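Local coordinates for protein transcriptional regulator (AraC-type DNA-binding domain-containing proteins) (Chromobacterium violaceum, PDB 3OIO) that probably binds specific DNA sequences through its AraC-type helix-turn-helix domain, the part present here, and so regulates transcription, at residues L48-V51 and P52-Y56. Sequence-based numbering, arbitrary orientation.
Sequences LGTV and PSKYY
In one of its two modelled conformers, Leu48 lays its CD1 methyl over one face of the Tyr55 ring. In that conformer this is a CH-pi contact, with CD1 4.2 Å from the Tyr55 ring centroid and 26° off the ring normal. CD1 sits toward one side of the ring, 3.8 Å from Tyr55 CE1. Thr50 CG2 comes in at the edge of the ring, near its plane, and packs on Tyr55 CB at 3.8 Å. Thr50 OG1 is anti to the backbone N (chi1 -169°), which turns the hydroxyl to Lys54 CB and leaves CG2 for the tyrosine. Residues 48-51 are the short loop joining helix 37-47 to helix 52-70. As in AraC-family domains, helix 52-70 is the long helix linking the two helix-turn-helix motifs, and the loop leads into it from the first. Leu48 also touches Leu9 of helix 7-17, and Tyr55 touches Val13. Val51 is the N-cap residue of helix 52-70. Its carbonyl O accepts the first helical bond from Tyr55 N, 3.0 Å and nearly straight at 166°. Lys54 N adds a weak, bent bond to that same oxygen. Val51 CG2 touches Ser53 OG and Lys54 CG, 3.7 Å from the latter. The proline ring of Pro52 is buried against Met16, Thr26, Glu41 and Phe44.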
loop_
_atom_site.group_PDB
_atom_site.type_symbol
_atom_site.label_atom_id
_atom_site.label_comp_id
_atom_site.label_asym_id
_atom_site.label_seq_id
_atom_site.Cartn_x
_atom_site.Cartn_y
_atom_site.Cartn_z
ATOM N N LEU A 48 4.716 -13.566 2.416
ATOM C CA LEU A 48 4.076 -12.780 1.370
ATOM C C LEU A 48 4.906 -12.688 0.088
ATOM O O LEU A 48 4.389 -12.286 -0.941
ATOM C CB LEU A 48 3.717 -11.389 1.876
ATOM C CG LEU A 48 2.681 -11.409 2.997
ATOM C CD1 LEU A 48 2.448 -10.006 3.529
ATOM C CD2 LEU A 48 1.351 -12.071 2.534
ATOM N N GLY A 49 6.188 -13.047 0.160
ATOM C CA GLY A 49 7.070 -13.039 -1.028
ATOM C C GLY A 49 7.682 -11.715 -1.455
ATOM O O GLY A 49 8.071 -11.562 -2.614
ATOM N N THR A 50 7.751 -10.741 -0.553
ATOM C CA THR A 50 8.251 -9.410 -0.913
ATOM C C THR A 50 8.960 -8.786 0.291
ATOM O O THR A 50 9.235 -9.481 1.262
ATOM C CB THR A 50 7.102 -8.528 -1.457
ATOM O OG1 THR A 50 7.639 -7.326 -2.032
ATOM C CG2 THR A 50 6.111 -8.208 -0.365
ATOM N N VAL A 51 9.342 -7.528 0.192
ATOM C CA VAL A 51 9.944 -6.835 1.310
ATOM C C VAL A 51 8.921 -5.885 1.910
ATOM O O VAL A 51 7.966 -5.490 1.235
ATOM C CB VAL A 51 11.266 -6.122 0.925
ATOM C CG1 VAL A 51 12.279 -7.158 0.397
ATOM C CG2 VAL A 51 11.042 -5.000 -0.101
ATOM N N PRO A 52 9.086 -5.525 3.187
ATOM C CA PRO A 52 8.033 -4.717 3.815
ATOM C C PRO A 52 7.708 -3.398 3.091
ATOM O O PRO A 52 6.528 -3.064 2.934
ATOM C CB PRO A 52 8.588 -4.472 5.247
ATOM C CG PRO A 52 9.497 -5.633 5.495
ATOM C CD PRO A 52 10.126 -5.941 4.149
ATOM N N SER A 53 8.716 -2.684 2.607
ATOM C CA SER A 53 8.494 -1.392 1.951
ATOM C C SER A 53 7.682 -1.563 0.666
ATOM O O SER A 53 6.853 -0.710 0.308
ATOM C CB SER A 53 9.830 -0.700 1.662
ATOM O OG SER A 53 10.598 -1.511 0.810
ATOM N N LYS A 54 7.912 -2.665 -0.027
ATOM C CA LYS A 54 7.165 -2.910 -1.271
ATOM C C LYS A 54 5.737 -3.341 -1.015
ATOM O O LYS A 54 4.814 -2.885 -1.726
ATOM C CB LYS A 54 7.916 -3.881 -2.178
ATOM C CG LYS A 54 9.178 -3.198 -2.730
ATOM C CD LYS A 54 10.010 -4.131 -3.600
ATOM C CE LYS A 54 11.293 -3.412 -4.063
ATOM N NZ LYS A 54 12.133 -4.217 -5.023
ATOM N N TYR A 55 5.519 -4.130 0.044
ATOM C CA TYR A 55 4.148 -4.456 0.412
ATOM C C TYR A 55 3.417 -3.160 0.849
ATOM O O TYR A 55 2.245 -2.947 0.534
ATOM C CB TYR A 55 4.110 -5.525 1.535
ATOM C CG TYR A 55 2.709 -5.941 1.834
ATOM C CD1 TYR A 55 2.103 -6.986 1.140
ATOM C CD2 TYR A 55 1.949 -5.221 2.772
ATOM C CE1 TYR A 55 0.757 -7.328 1.394
ATOM C CE2 TYR A 55 0.620 -5.536 3.023
ATOM C CZ TYR A 55 0.037 -6.605 2.351
ATOM O OH TYR A 55 -1.284 -6.918 2.597
ATOM N N TYR A 56 4.114 -2.293 1.577
ATOM C CA TYR A 56 3.494 -1.031 2.023
ATOM C C TYR A 56 3.058 -0.177 0.818
ATOM O O TYR A 56 1.970 0.433 0.816
ATOM C CB TYR A 56 4.501 -0.246 2.893
ATOM C CG TYR A 56 3.893 0.457 4.095
ATOM C CD1 TYR A 56 2.549 0.915 4.079
ATOM C CD2 TYR A 56 4.675 0.714 5.232
ATOM C CE1 TYR A 56 1.997 1.558 5.205
ATOM C CE2 TYR A 56 4.143 1.362 6.358
ATOM C CZ TYR A 56 2.821 1.800 6.333
ATOM O OH TYR A 56 2.343 2.445 7.442
#